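Long-range contacts in beta-glucuronidase (Dictyoglomus thermophilum, PDB 6XXW), which probably hydrolyses beta-D-glucuronides, as a glycoside hydrolase of family 2 built around a TIM barrel: residues 548-553 and 567-572; 506-511 and 528-533; 192-197 and 270-275. All coordinates share one frame; numbering follows the deposited sequence. Where two conformers were deposited one is given.

Interaction 1 (548-553 and 567-572); sequences HIWNFA and NKKGVF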
ATOM      1  N   HIS A 548     -17.891  21.434  -4.796  1.00 16.85           N
ATOM      2  CA  HIS A 548     -17.871  20.055  -5.254  1.00 15.53           C
ATOM      3  C   HIS A 548     -16.414  19.636  -5.411  1.00 17.69           C
ATOM      4  O   HIS A 548     -15.682  20.195  -6.241  1.00 15.64           O
ATOM      5  CB  HIS A 548     -18.644  19.888  -6.570  1.00 17.17           C
ATOM      6  CG  HIS A 548     -20.122  19.677  -6.392  1.00 17.27           C
ATOM      7  ND1 HIS A 548     -20.953  19.314  -7.433  1.00 21.25           N
ATOM      8  CD2 HIS A 548     -20.914  19.769  -5.296  1.00 17.03           C
ATOM      9  CE1 HIS A 548     -22.190  19.184  -6.986  1.00 21.00           C
ATOM     10  NE2 HIS A 548     -22.198  19.463  -5.694  1.00 17.51           N
ATOM     11  N   ILE A 549     -15.998  18.667  -4.618  1.00 16.25           N
ATOM     12  CA  ILE A 549     -14.641  18.144  -4.697  1.00 19.02           C
ATOM     13  C   ILE A 549     -14.564  17.144  -5.846  1.00 17.82           C
ATOM     14  O   ILE A 549     -15.488  16.358  -6.071  1.00 15.25           O
ATOM     15  CB  ILE A 549     -14.233  17.509  -3.350  1.00 20.15           C
ATOM     16  CG1 ILE A 549     -14.003  18.585  -2.272  1.00 21.81           C
ATOM     17  CG2 ILE A 549     -12.941  16.686  -3.485  1.00 16.92           C
ATOM     18  CD1 ILE A 549     -15.270  19.189  -1.640  1.00 17.79           C
ATOM     19  N   TRP A 550     -13.470  17.189  -6.599  1.00 16.65           N
ATOM     20  CA  TRP A 550     -13.138  16.163  -7.580  1.00 13.90           C
ATOM     21  C   TRP A 550     -12.147  15.200  -6.935  1.00 12.38           C
ATOM     22  O   TRP A 550     -11.045  15.622  -6.580  1.00 18.07           O
ATOM     23  CB  TRP A 550     -12.493  16.792  -8.813  1.00 17.38           C
ATOM     24  CG  TRP A 550     -12.322  15.829  -9.919  1.00 16.49           C
ATOM     25  CD1 TRP A 550     -11.186  15.157 -10.271  1.00 17.14           C
ATOM     26  CD2 TRP A 550     -13.345  15.397 -10.808  1.00 16.57           C
ATOM     27  NE1 TRP A 550     -11.445  14.338 -11.347  1.00 19.18           N
ATOM     28  CE2 TRP A 550     -12.765  14.468 -11.694  1.00 18.73           C
ATOM     29  CE3 TRP A 550     -14.699  15.721 -10.951  1.00 16.59           C
ATOM     30  CZ2 TRP A 550     -13.493  13.860 -12.726  1.00 16.95           C
ATOM     31  CZ3 TRP A 550     -15.430  15.108 -11.972  1.00 20.72           C
ATOM     32  CH2 TRP A 550     -14.826  14.186 -12.839  1.00 22.75           C
ATOM     33  N   ASN A 551     -12.503  13.913  -6.806  1.00 15.22           N
ATOM     34  CA  ASN A 551     -13.733  13.263  -7.293  1.00 15.49           C
ATOM     35  C   ASN A 551     -14.307  12.498  -6.108  1.00 17.09           C
ATOM     36  O   ASN A 551     -13.625  12.361  -5.091  1.00 15.75           O
ATOM     37  CB  ASN A 551     -13.428  12.286  -8.442  1.00 16.97           C
ATOM     38  CG  ASN A 551     -14.684  11.674  -9.080  1.00 23.10           C
ATOM     39  OD1 ASN A 551     -15.278  10.718  -8.555  1.00 19.55           O
ATOM     40  ND2 ASN A 551     -15.071  12.203 -10.239  1.00 18.13           N
ATOM     41  N   PHE A 552     -15.539  11.995  -6.237  1.00 15.54           N
ATOM     42  CA  PHE A 552     -16.084  11.076  -5.235  1.00 16.17           C
ATOM     43  C   PHE A 552     -15.139   9.895  -5.001  1.00 16.94           C
ATOM     44  O   PHE A 552     -14.797   9.580  -3.856  1.00 18.29           O
ATOM     45  CB  PHE A 552     -17.469  10.585  -5.674  1.00 18.61           C
ATOM     46  CG  PHE A 552     -18.096   9.558  -4.739  1.00 16.61           C
ATOM     47  CD1 PHE A 552     -18.693   9.950  -3.546  1.00 18.38           C
ATOM     48  CD2 PHE A 552     -18.125   8.209  -5.087  1.00 20.16           C
ATOM     49  CE1 PHE A 552     -19.283   9.015  -2.695  1.00 15.94           C
ATOM     50  CE2 PHE A 552     -18.709   7.257  -4.247  1.00 16.20           C
ATOM     51  CZ  PHE A 552     -19.294   7.662  -3.044  1.00 17.56           C
ATOM     52  N   ALA A 553     -14.688   9.239  -6.073  1.00 16.55           N
ATOM     53  CA  ALA A 553     -13.862   8.043  -5.915  1.00 17.37           C
ATOM     54  C   ALA A 553     -12.847   7.917  -7.046  1.00 17.80           C
ATOM     55  O   ALA A 553     -13.091   8.378  -8.167  1.00 19.93           O
ATOM     56  CB  ALA A 553     -14.728   6.776  -5.876  1.00 13.80           C
ATOM     57  N   ASN A 567      -7.269   7.927 -12.357  1.00 18.63           N
ATOM     58  CA  ASN A 567      -7.309   9.201 -11.654  1.00 17.19           C
ATOM     59  C   ASN A 567      -7.448   8.920 -10.159  1.00 19.33           C
ATOM     60  O   ASN A 567      -8.389   8.247  -9.730  1.00 18.78           O
ATOM     61  CB  ASN A 567      -8.473  10.043 -12.172  1.00 21.86           C
ATOM     62  CG  ASN A 567      -8.460  11.472 -11.653  1.00 21.44           C
ATOM     63  OD1 ASN A 567      -8.433  11.709 -10.441  1.00 23.52           O
ATOM     64  ND2 ASN A 567      -8.525  12.433 -12.570  1.00 20.43           N
ATOM     65  N   LYS A 568      -6.521   9.448  -9.367  1.00 15.78           N
ATOM     66  CA  LYS A 568      -6.460   9.136  -7.950  1.00 14.78           C
ATOM     67  C   LYS A 568      -6.949  10.285  -7.080  1.00 16.88           C
ATOM     68  O   LYS A 568      -6.623  10.333  -5.895  1.00 14.55           O
ATOM     69  CB  LYS A 568      -5.033   8.738  -7.563  1.00 20.43           C
ATOM     70  CG  LYS A 568      -4.654   7.329  -8.017  1.00 20.12           C
ATOM     71  CD  LYS A 568      -5.363   6.288  -7.142  1.00 22.42           C
ATOM     72  CE  LYS A 568      -4.844   4.862  -7.373  1.00 20.57           C
ATOM     73  NZ  LYS A 568      -5.175   4.345  -8.752  1.00 22.42           N
ATOM     74  N   LYS A 569      -7.753  11.195  -7.634  1.00 14.14           N
ATOM     75  CA  LYS A 569      -8.292  12.304  -6.864  1.00 12.01           C
ATOM     76  C   LYS A 569      -9.537  11.928  -6.057  1.00 15.84           C
ATOM     77  O   LYS A 569     -10.152  12.814  -5.455  1.00 16.82           O
ATOM     78  CB  LYS A 569      -8.615  13.469  -7.801  1.00 14.85           C
ATOM     79  CG  LYS A 569      -7.377  14.045  -8.483  1.00 18.34           C
ATOM     80  CD  LYS A 569      -7.566  15.501  -8.871  1.00 19.29           C
ATOM     81  CE  LYS A 569      -6.311  16.051  -9.550  1.00 18.88           C
ATOM     82  NZ  LYS A 569      -5.857  15.163 -10.672  1.00 20.68           N
ATOM     83  N   GLY A 570      -9.918  10.655  -6.021  1.00 18.27           N
ATOM     84  CA  GLY A 570     -11.075  10.274  -5.229  1.00 15.03           C
ATOM     85  C   GLY A 570     -10.900  10.634  -3.758  1.00 18.20           C
ATOM     86  O   GLY A 570      -9.801  10.565  -3.201  1.00 17.48           O
ATOM     87  N   VAL A 571     -11.999  11.065  -3.134  1.00 17.65           N
ATOM     88  CA  VAL A 571     -12.069  11.174  -1.677  0.78 17.75           C
ATOM     89  C   VAL A 571     -12.249   9.783  -1.063  1.00 15.78           C
ATOM     90  O   VAL A 571     -11.842   9.538   0.081  1.00 15.70           O
ATOM     91  CB  VAL A 571     -13.209  12.142  -1.305  0.78 17.70           C
ATOM     92  CG1 VAL A 571     -13.680  11.949   0.120  0.78 17.37           C
ATOM     93  CG2 VAL A 571     -12.799  13.594  -1.565  0.78 16.24           C
ATOM     94  N   PHE A 572     -12.864   8.870  -1.808  1.00 13.52           N
ATOM     95  CA  PHE A 572     -12.952   7.454  -1.478  1.00 17.94           C
ATOM     96  C   PHE A 572     -12.086   6.663  -2.450  1.00 13.97           C
ATOM     97  O   PHE A 572     -11.868   7.078  -3.591  1.00 15.31           O
ATOM     98  CB  PHE A 572     -14.402   6.936  -1.557  1.00 15.72           C
ATOM     99  CG  PHE A 572     -15.328   7.590  -0.573  1.00 15.96           C
ATOM    100  CD1 PHE A 572     -16.086   8.686  -0.948  1.00 17.26           C
ATOM    101  CD2 PHE A 572     -15.427   7.125   0.725  1.00 17.09           C
ATOM    102  CE1 PHE A 572     -16.938   9.309  -0.054  1.00 18.42           C
ATOM    103  CE2 PHE A 572     -16.279   7.753   1.637  1.00 16.86           C
ATOM    104  CZ  PHE A 572     -17.042   8.844   1.239  1.00 16.88           C
TER
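Phe552 and Phe572 bring their rings together where the last strand of the TIM barrel, 544-550, gives way to the loop before helix 580-591. CE1 of Phe552 lies 3.5 Å from CE1 of Phe572, whose CD1 sits over the rim of one Phe552 face, with the planes inclined at 46°. Phe552 starts out pointing away from the loop, but with CG anti to the backbone N (chi1 177°) its ring returns to meet Phe572. Both rings also rest on helix 319-332. On the side facing helix 580-591, Val571, in the conformer given, crosses Ile549 at about a right angle.

Trp550 turns the edge of its indole to the loop: NE1 lies 3.7 Å from ND2 of Asn567, whose amide stands steeply to the ring, and CD1 lies 3.9 Å from CD of Lys569. A Tris molecule, probably from the crystallisation liquor, is bound beside this indole and may mark the substrate pocket; Asn567 and Lys569 fit the N-x-K motif that recognises the sugar carboxylate in related beta-glucuronidases. Here the amine of Lys569 is held by Asp509 and the amide of Asn567 by Asp175. OD1 of Asn567 closes an Asx turn onto Lys569 N; Asn551 makes another with Ala553 N and lays its ND2 over a face of Trp550. Backbone bonds join Val571 N to Asn551 O and Phe572 N to Phe552 O, both 2.9 Å. A cis peptide links Trp550 to Asn551, and Asn551 N donates to Lys569 O (2.9 Å) from above the carbonyl plane, 63° out of it.

Interaction 2 (506-511 and 528-533); sequences FGADAI and QEMIKR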
ATOM      1  N   PHE A 506     -12.168  20.711  -7.557  1.00 14.35           N
ATOM      2  CA  PHE A 506     -10.857  20.997  -6.994  1.00 17.60           C
ATOM      3  C   PHE A 506     -10.439  19.750  -6.238  1.00 16.02           C
ATOM      4  O   PHE A 506     -11.287  19.029  -5.708  1.00 17.09           O
ATOM      5  CB  PHE A 506     -10.852  22.240  -6.079  1.00 16.00           C
ATOM      6  CG  PHE A 506     -11.750  22.140  -4.862  1.00 20.28           C
ATOM      7  CD1 PHE A 506     -13.132  22.120  -4.992  1.00 15.73           C
ATOM      8  CD2 PHE A 506     -11.193  22.112  -3.579  1.00 18.89           C
ATOM      9  CE1 PHE A 506     -13.950  22.047  -3.887  1.00 15.96           C
ATOM     10  CE2 PHE A 506     -11.995  22.044  -2.452  1.00 17.80           C
ATOM     11  CZ  PHE A 506     -13.382  22.009  -2.591  1.00 20.04           C
ATOM     12  N   GLY A 507      -9.144  19.488  -6.225  1.00 20.40           N
ATOM     13  CA  GLY A 507      -8.653  18.292  -5.572  1.00 18.15           C
ATOM     14  C   GLY A 507      -7.256  17.955  -6.039  1.00 16.71           C
ATOM     15  O   GLY A 507      -6.654  18.659  -6.854  1.00 19.70           O
ATOM     16  N   ALA A 508      -6.754  16.844  -5.492  1.00 16.48           N
ATOM     17  CA  ALA A 508      -5.383  16.396  -5.686  1.00 18.74           C
ATOM     18  C   ALA A 508      -5.371  14.874  -5.722  1.00 17.19           C
ATOM     19  O   ALA A 508      -6.146  14.239  -5.003  1.00 19.85           O
ATOM     20  CB  ALA A 508      -4.484  16.913  -4.552  1.00 14.78           C
ATOM     21  N   ASP A 509      -4.519  14.285  -6.565  1.00 15.69           N
ATOM     22  CA  ASP A 509      -4.356  12.833  -6.537  1.00 18.40           C
ATOM     23  C   ASP A 509      -3.740  12.417  -5.208  1.00 18.56           C
ATOM     24  O   ASP A 509      -2.830  13.080  -4.707  1.00 18.70           O
ATOM     25  CB  ASP A 509      -3.455  12.349  -7.676  1.00 16.04           C
ATOM     26  CG  ASP A 509      -4.072  12.542  -9.042  1.00 17.95           C
ATOM     27  OD1 ASP A 509      -4.052  13.694  -9.542  1.00 22.23           O
ATOM     28  OD2 ASP A 509      -4.551  11.541  -9.621  1.00 21.10           O
ATOM     29  N   ALA A 510      -4.258  11.335  -4.616  1.00 18.46           N
ATOM     30  CA  ALA A 510      -3.691  10.789  -3.384  1.00 14.14           C
ATOM     31  C   ALA A 510      -3.694   9.269  -3.470  1.00 17.60           C
ATOM     32  O   ALA A 510      -4.751   8.658  -3.646  1.00 18.19           O
ATOM     33  CB  ALA A 510      -4.460  11.256  -2.139  1.00 17.35           C
ATOM     34  N   ILE A 511      -2.517   8.660  -3.378  1.00 17.68           N
ATOM     35  CA  ILE A 511      -2.444   7.209  -3.278  1.00 20.29           C
ATOM     36  C   ILE A 511      -2.771   6.827  -1.842  1.00 18.14           C
ATOM     37  O   ILE A 511      -2.167   7.356  -0.905  1.00 17.48           O
ATOM     38  CB  ILE A 511      -1.054   6.689  -3.675  1.00 20.62           C
ATOM     39  CG1 ILE A 511      -0.614   7.228  -5.042  1.00 22.93           C
ATOM     40  CG2 ILE A 511      -1.052   5.157  -3.654  1.00 21.83           C
ATOM     41  CD1 ILE A 511      -1.608   7.002  -6.132  1.00 23.78           C
ATOM     42  N   GLN A 528      -5.794  16.582   1.601  1.00 14.31           N
ATOM     43  CA  GLN A 528      -6.601  17.211   2.647  1.00 16.89           C
ATOM     44  C   GLN A 528      -6.241  18.683   2.832  1.00 18.37           C
ATOM     45  O   GLN A 528      -7.130  19.524   2.991  1.00 19.78           O
ATOM     46  CB  GLN A 528      -6.450  16.451   3.981  1.00 18.25           C
ATOM     47  CG  GLN A 528      -7.053  17.179   5.200  1.00 15.77           C
ATOM     48  CD  GLN A 528      -7.228  16.281   6.421  1.00 26.30           C
ATOM     49  OE1 GLN A 528      -7.903  15.256   6.361  1.00 24.58           O
ATOM     50  NE2 GLN A 528      -6.612  16.666   7.531  1.00 29.54           N
ATOM     51  N   GLU A 529      -4.946  19.018   2.834  1.00 15.08           N
ATOM     52  CA  GLU A 529      -4.564  20.411   3.063  1.00 19.72           C
ATOM     53  C   GLU A 529      -5.018  21.299   1.910  1.00 21.88           C
ATOM     54  O   GLU A 529      -5.520  22.407   2.127  1.00 19.30           O
ATOM     55  CB  GLU A 529      -3.052  20.519   3.261  1.00 19.71           C
ATOM     56  CG  GLU A 529      -2.574  21.908   3.684  1.00 28.92           C
ATOM     57  CD  GLU A 529      -3.046  22.306   5.077  1.00 35.31           C
ATOM     58  OE1 GLU A 529      -3.305  21.413   5.916  1.00 35.08           O
ATOM     59  OE2 GLU A 529      -3.165  23.526   5.331  1.00 43.07           O
ATOM     60  N   MET A 530      -4.845  20.828   0.677  1.00 16.92           N
ATOM     61  CA  MET A 530      -5.312  21.594  -0.470  1.00 20.11           C
ATOM     62  C   MET A 530      -6.811  21.858  -0.366  1.00 16.50           C
ATOM     63  O   MET A 530      -7.268  22.999  -0.489  1.00 16.70           O
ATOM     64  CB  MET A 530      -4.983  20.841  -1.759  1.00 17.82           C
ATOM     65  CG  MET A 530      -5.579  21.498  -2.995  1.00 20.63           C
ATOM     66  SD  MET A 530      -5.269  20.525  -4.482  1.00 22.52           S
ATOM     67  CE  MET A 530      -6.004  21.600  -5.733  1.00 20.27           C
ATOM     68  N   ILE A 531      -7.592  20.814  -0.097  1.00 16.72           N
ATOM     69  CA  ILE A 531      -9.041  20.973  -0.051  1.00 20.22           C
ATOM     70  C   ILE A 531      -9.432  21.903   1.091  1.00 22.30           C
ATOM     71  O   ILE A 531     -10.286  22.786   0.933  1.00 16.97           O
ATOM     72  CB  ILE A 531      -9.715  19.588   0.055  1.00 20.93           C
ATOM     73  CG1 ILE A 531      -9.718  18.903  -1.318  1.00 19.81           C
ATOM     74  CG2 ILE A 531     -11.122  19.698   0.612  1.00 15.22           C
ATOM     75  CD1 ILE A 531     -10.081  17.426  -1.271  1.00 18.07           C
ATOM     76  N   LYS A 532      -8.762  21.762   2.241  1.00 16.80           N
ATOM     77  CA  LYS A 532      -9.048  22.607   3.398  1.00 20.92           C
ATOM     78  C   LYS A 532      -8.798  24.080   3.097  1.00 20.56           C
ATOM     79  O   LYS A 532      -9.580  24.949   3.501  1.00 21.70           O
ATOM     80  CB  LYS A 532      -8.196  22.152   4.586  1.00 21.78           C
ATOM     81  CG  LYS A 532      -8.305  23.018   5.820  1.00 28.22           C
ATOM     82  CD  LYS A 532      -7.533  22.399   6.986  1.00 32.36           C
ATOM     83  CE  LYS A 532      -6.037  22.682   6.890  1.00 39.08           C
ATOM     84  NZ  LYS A 532      -5.305  22.328   8.156  1.00 47.97           N
ATOM     85  N   ARG A 533      -7.712  24.385   2.389  1.00 20.03           N
ATOM     86  CA  ARG A 533      -7.386  25.779   2.106  0.53 21.18           C
ATOM     87  C   ARG A 533      -8.330  26.368   1.066  1.00 18.81           C
ATOM     88  O   ARG A 533      -8.692  27.547   1.144  1.00 21.51           O
ATOM     89  CB  ARG A 533      -5.934  25.885   1.644  0.53 18.60           C
ATOM     90  CG  ARG A 533      -4.934  25.535   2.739  0.53 22.65           C
ATOM     91  CD  ARG A 533      -3.516  25.709   2.248  0.53 24.01           C
ATOM     92  NE  ARG A 533      -3.127  27.114   2.209  0.53 27.32           N
ATOM     93  CZ  ARG A 533      -1.901  27.556   2.469  0.53 27.19           C
ATOM     94  NH1 ARG A 533      -0.942  26.696   2.788  0.53 29.92           N
ATOM     95  NH2 ARG A 533      -1.630  28.854   2.406  0.53 29.46           N
TER
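Met530 leads helix 524-538 into its contact with Gly507 and Ala508, in the loop that follows barrel strand 501-505. This is a strand-to-helix connection of the TIM barrel, at the end of the strand that in this glycosidase clan usually carries the catalytic nucleophile. With CG anti to the backbone N (chi1 173°) and the rest of the chain extended, Met530 reaches straight out from the helix and lays its thioether against the loop backbone. CE comes within 3.2 Å of Gly507 O, SD is 3.3 Å from the same oxygen, and SD also meets Ala508 CB at 3.7 Å. The carbonyl oxygen of Gly507 is thus buried under a sulfur and a methyl group, and no hydrogen-bonding partner for it appears in the model. The backbone angles of Gly507 would jam any CB against the preceding carbonyl oxygen.

Next along the helix, Ile531 crosses Phe506 at about a right angle and gathers round one corner of its ring: CG1 and CG2 are each 4.0 Å from CE2. The ring is further confined by Phe534, which lies almost parallel to it, and by Ile549 of strand 544-550, against which Ile531 also packs. Phe506 takes the helix backbone at its edge, where Ile531 O lies near the ring plane, 3.9 Å from CE2.

Interaction 3 (192-197 and 270-275); sequences PKVYIK and KDNFDI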
ATOM      1  N   PRO A 192     -50.267  -2.236 -23.430  1.00 23.68           N
ATOM      2  CA  PRO A 192     -51.420  -2.367 -24.327  1.00 24.10           C
ATOM      3  C   PRO A 192     -51.186  -1.579 -25.607  1.00 26.05           C
ATOM      4  O   PRO A 192     -50.314  -0.713 -25.686  1.00 26.55           O
ATOM      5  CB  PRO A 192     -52.580  -1.781 -23.516  1.00 27.31           C
ATOM      6  CG  PRO A 192     -52.086  -1.698 -22.113  1.00 32.18           C
ATOM      7  CD  PRO A 192     -50.614  -1.542 -22.181  1.00 28.15           C
ATOM      8  N   LYS A 193     -51.999  -1.879 -26.624  1.00 25.18           N
ATOM      9  CA  LYS A 193     -51.809  -1.252 -27.929  1.00 27.87           C
ATOM     10  C   LYS A 193     -52.047   0.250 -27.878  1.00 27.99           C
ATOM     11  O   LYS A 193     -51.433   0.999 -28.647  1.00 30.84           O
ATOM     12  CB  LYS A 193     -52.723  -1.912 -28.969  1.00 33.36           C
ATOM     13  CG  LYS A 193     -52.472  -3.408 -29.113  1.00 36.67           C
ATOM     14  CD  LYS A 193     -51.359  -3.648 -30.129  1.00 40.79           C
ATOM     15  CE  LYS A 193     -51.353  -5.079 -30.646  1.00 54.88           C
ATOM     16  NZ  LYS A 193     -51.960  -5.239 -32.007  1.00 56.39           N
ATOM     17  N   VAL A 194     -52.939   0.701 -27.000  1.00 25.99           N
ATOM     18  CA  VAL A 194     -53.110   2.114 -26.685  1.00 27.57           C
ATOM     19  C   VAL A 194     -52.665   2.285 -25.239  1.00 24.71           C
ATOM     20  O   VAL A 194     -53.193   1.621 -24.338  1.00 26.73           O
ATOM     21  CB  VAL A 194     -54.567   2.568 -26.887  1.00 33.59           C
ATOM     22  CG1 VAL A 194     -54.736   4.053 -26.569  1.00 29.14           C
ATOM     23  CG2 VAL A 194     -55.026   2.251 -28.304  1.00 25.46           C
ATOM     24  N   TYR A 195     -51.696   3.169 -25.009  1.00 24.97           N
ATOM     25  CA  TYR A 195     -50.917   3.111 -23.781  1.00 23.52           C
ATOM     26  C   TYR A 195     -50.386   4.496 -23.436  1.00 28.44           C
ATOM     27  O   TYR A 195     -50.374   5.402 -24.269  1.00 21.91           O
ATOM     28  CB  TYR A 195     -49.750   2.122 -23.919  1.00 19.88           C
ATOM     29  CG  TYR A 195     -48.687   2.538 -24.929  1.00 25.61           C
ATOM     30  CD1 TYR A 195     -48.940   2.497 -26.297  1.00 24.59           C
ATOM     31  CD2 TYR A 195     -47.428   2.958 -24.512  1.00 24.18           C
ATOM     32  CE1 TYR A 195     -47.979   2.878 -27.216  1.00 28.63           C
ATOM     33  CE2 TYR A 195     -46.457   3.333 -25.429  1.00 24.92           C
ATOM     34  CZ  TYR A 195     -46.746   3.287 -26.777  1.00 27.17           C
ATOM     35  OH  TYR A 195     -45.796   3.657 -27.689  1.00 26.69           O
ATOM     36  N   ILE A 196     -49.924   4.638 -22.195  1.00 20.79           N
ATOM     37  CA  ILE A 196     -49.315   5.877 -21.721  1.00 24.06           C
ATOM     38  C   ILE A 196     -47.901   5.942 -22.294  1.00 25.90           C
ATOM     39  O   ILE A 196     -47.035   5.165 -21.895  1.00 23.06           O
ATOM     40  CB  ILE A 196     -49.285   5.940 -20.191  1.00 25.37           C
ATOM     41  CG1 ILE A 196     -50.700   5.917 -19.616  1.00 25.48           C
ATOM     42  CG2 ILE A 196     -48.495   7.169 -19.729  1.00 20.73           C
ATOM     43  CD1 ILE A 196     -50.813   5.024 -18.389  1.00 24.28           C
ATOM     44  N   LYS A 197     -47.667   6.867 -23.227  1.00 25.09           N
ATOM     45  CA  LYS A 197     -46.366   6.950 -23.882  1.00 26.25           C
ATOM     46  C   LYS A 197     -45.373   7.784 -23.086  1.00 28.90           C
ATOM     47  O   LYS A 197     -44.178   7.469 -23.059  1.00 29.77           O
ATOM     48  CB  LYS A 197     -46.509   7.541 -25.288  1.00 27.02           C
ATOM     49  CG  LYS A 197     -47.335   6.694 -26.268  1.00 29.18           C
ATOM     50  CD  LYS A 197     -47.327   7.323 -27.669  1.00 34.57           C
ATOM     51  CE  LYS A 197     -45.900   7.637 -28.117  1.00 39.11           C
ATOM     52  NZ  LYS A 197     -45.768   7.901 -29.591  1.00 67.50           N
ATOM     53  N   LYS A 270     -62.238   1.880 -24.094  1.00 54.81           N
ATOM     54  CA  LYS A 270     -63.116   0.749 -24.369  1.00 61.26           C
ATOM     55  C   LYS A 270     -62.324  -0.552 -24.438  1.00 59.07           C
ATOM     56  O   LYS A 270     -62.600  -1.505 -23.701  1.00 59.69           O
ATOM     57  CB  LYS A 270     -63.884   0.988 -25.672  1.00 64.31           C
ATOM     58  N   ASP A 271     -61.320  -0.603 -25.314  1.00 53.76           N
ATOM     59  CA  ASP A 271     -60.553  -1.819 -25.541  1.00 52.09           C
ATOM     60  C   ASP A 271     -59.189  -1.819 -24.861  1.00 56.20           C
ATOM     61  O   ASP A 271     -58.515  -2.855 -24.868  1.00 59.49           O
ATOM     62  CB  ASP A 271     -60.365  -2.047 -27.047  1.00 52.67           C
ATOM     63  N   ASN A 272     -58.762  -0.701 -24.275  1.00 47.70           N
ATOM     64  CA  ASN A 272     -57.427  -0.611 -23.701  1.00 43.34           C
ATOM     65  C   ASN A 272     -57.481  -0.041 -22.295  1.00 44.83           C
ATOM     66  O   ASN A 272     -58.276   0.857 -21.995  1.00 38.87           O
ATOM     67  CB  ASN A 272     -56.503   0.235 -24.571  1.00 39.86           C
ATOM     68  CG  ASN A 272     -56.236  -0.403 -25.909  1.00 40.80           C
ATOM     69  OD1 ASN A 272     -55.259  -1.136 -26.080  1.00 33.50           O
ATOM     70  ND2 ASN A 272     -57.124  -0.153 -26.867  1.00 39.68           N
ATOM     71  N   PHE A 273     -56.607  -0.574 -21.449  1.00 38.94           N
ATOM     72  CA  PHE A 273     -56.499  -0.238 -20.038  1.00 35.85           C
ATOM     73  C   PHE A 273     -55.012  -0.228 -19.725  1.00 25.93           C
ATOM     74  O   PHE A 273     -54.319  -1.191 -20.055  1.00 29.60           O
ATOM     75  CB  PHE A 273     -57.262  -1.276 -19.206  1.00 35.40           C
ATOM     76  CG  PHE A 273     -57.069  -1.164 -17.719  1.00 36.84           C
ATOM     77  CD1 PHE A 273     -57.378   0.001 -17.047  1.00 37.19           C
ATOM     78  CD2 PHE A 273     -56.641  -2.264 -16.985  1.00 41.80           C
ATOM     79  CE1 PHE A 273     -57.215   0.087 -15.673  1.00 35.32           C
ATOM     80  CE2 PHE A 273     -56.477  -2.189 -15.611  1.00 37.53           C
ATOM     81  CZ  PHE A 273     -56.769  -1.011 -14.954  1.00 40.93           C
ATOM     82  N   ASP A 274     -54.511   0.858 -19.136  1.00 24.19           N
ATOM     83  CA  ASP A 274     -53.075   0.969 -18.888  1.00 22.46           C
ATOM     84  C   ASP A 274     -52.840   1.751 -17.605  1.00 24.65           C
ATOM     85  O   ASP A 274     -53.506   2.758 -17.356  1.00 25.43           O
ATOM     86  CB  ASP A 274     -52.365   1.643 -20.081  1.00 19.62           C
ATOM     87  CG  ASP A 274     -50.831   1.517 -20.030  1.00 27.20           C
ATOM     88  OD1 ASP A 274     -50.305   0.526 -19.458  1.00 23.31           O
ATOM     89  OD2 ASP A 274     -50.153   2.409 -20.596  1.00 20.91           O
ATOM     90  N   ILE A 275     -51.883   1.295 -16.796  1.00 21.13           N
ATOM     91  CA  ILE A 275     -51.532   1.980 -15.560  1.00 21.99           C
ATOM     92  C   ILE A 275     -50.020   2.191 -15.515  1.00 24.03           C
ATOM     93  O   ILE A 275     -49.249   1.258 -15.753  1.00 23.38           O
ATOM     94  CB  ILE A 275     -52.004   1.200 -14.318  1.00 22.35           C
ATOM     95  CG1 ILE A 275     -53.530   1.049 -14.331  1.00 25.25           C
ATOM     96  CG2 ILE A 275     -51.540   1.896 -13.047  1.00 25.10           C
ATOM     97  CD1 ILE A 275     -54.066   0.246 -13.172  1.00 31.50           C
TER
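Asp274 receives the backbone N-H of Ile196 on OD2 in a short, nearly straight bond of 2.8 Å (174° at the hydrogen), the nitrogen standing almost on the extension of the carboxylate C-O bond. CG of Asp274 is anti to its own N (chi1 -167°), which carries the carboxylate across to the facing loop. Its two oxygens have further partners in the N-terminal part of the chain: OD2 forms a salt bridge with Arg30, and OD1 is hydrogen-bonded to Thr29 OG1. Two residues earlier, Asn272 OD1 accepts from Val194 N at 3.1 Å, the donor sitting well above the amide plane, 74° out of it.

These side-chain-to-backbone bonds fasten the connection between strands 185-191 and 198-206 to the beginning of strand 273-280, at the edge of the immunoglobulin-like beta sandwich found in the middle of family 2 enzymes. The connection comes in from the large antiparallel sheet of the sugar-binding domain.

Around the polar bonds the packing is close. Val194 crosses Asn272 at about a right angle and sets CG2 3.5 Å from ND2. An alanine at Asn272 is likely to leave Val194 N without its acceptor and open a gap beneath the valine. The Pro192 ring crosses the Asp274 side chain at about a right angle, with CG 3.1 Å from Phe273 O and CD 3.4 Å from Asp274 OD1. Ile196 itself leans in obliquely beside its own N-H, its CD1 3.5 Å from Asp274 OD2 and 4.1 Å from Ile275 C.

Overall arrangement
From the N terminus, interaction 3 comes first: it closes a long loop of 72 residues, largely strand, and ties the connection leaving the sugar-binding sheet to the sandwich strand 273-280. Interactions 2 and 1 follow in the TIM barrel, closing shorter loops of 16 and 13 residues. All three are in series along the chain; none nests in or crosses another. Interactions 1 and 2 adjoin, their centres about 9 Å apart, and a probable hydrogen bond from Ala510 N to Lys568 O joins the loops after the last two barrel strands. Interaction 3 lies across the molecule, its centre about 46 Å from that of interaction 1.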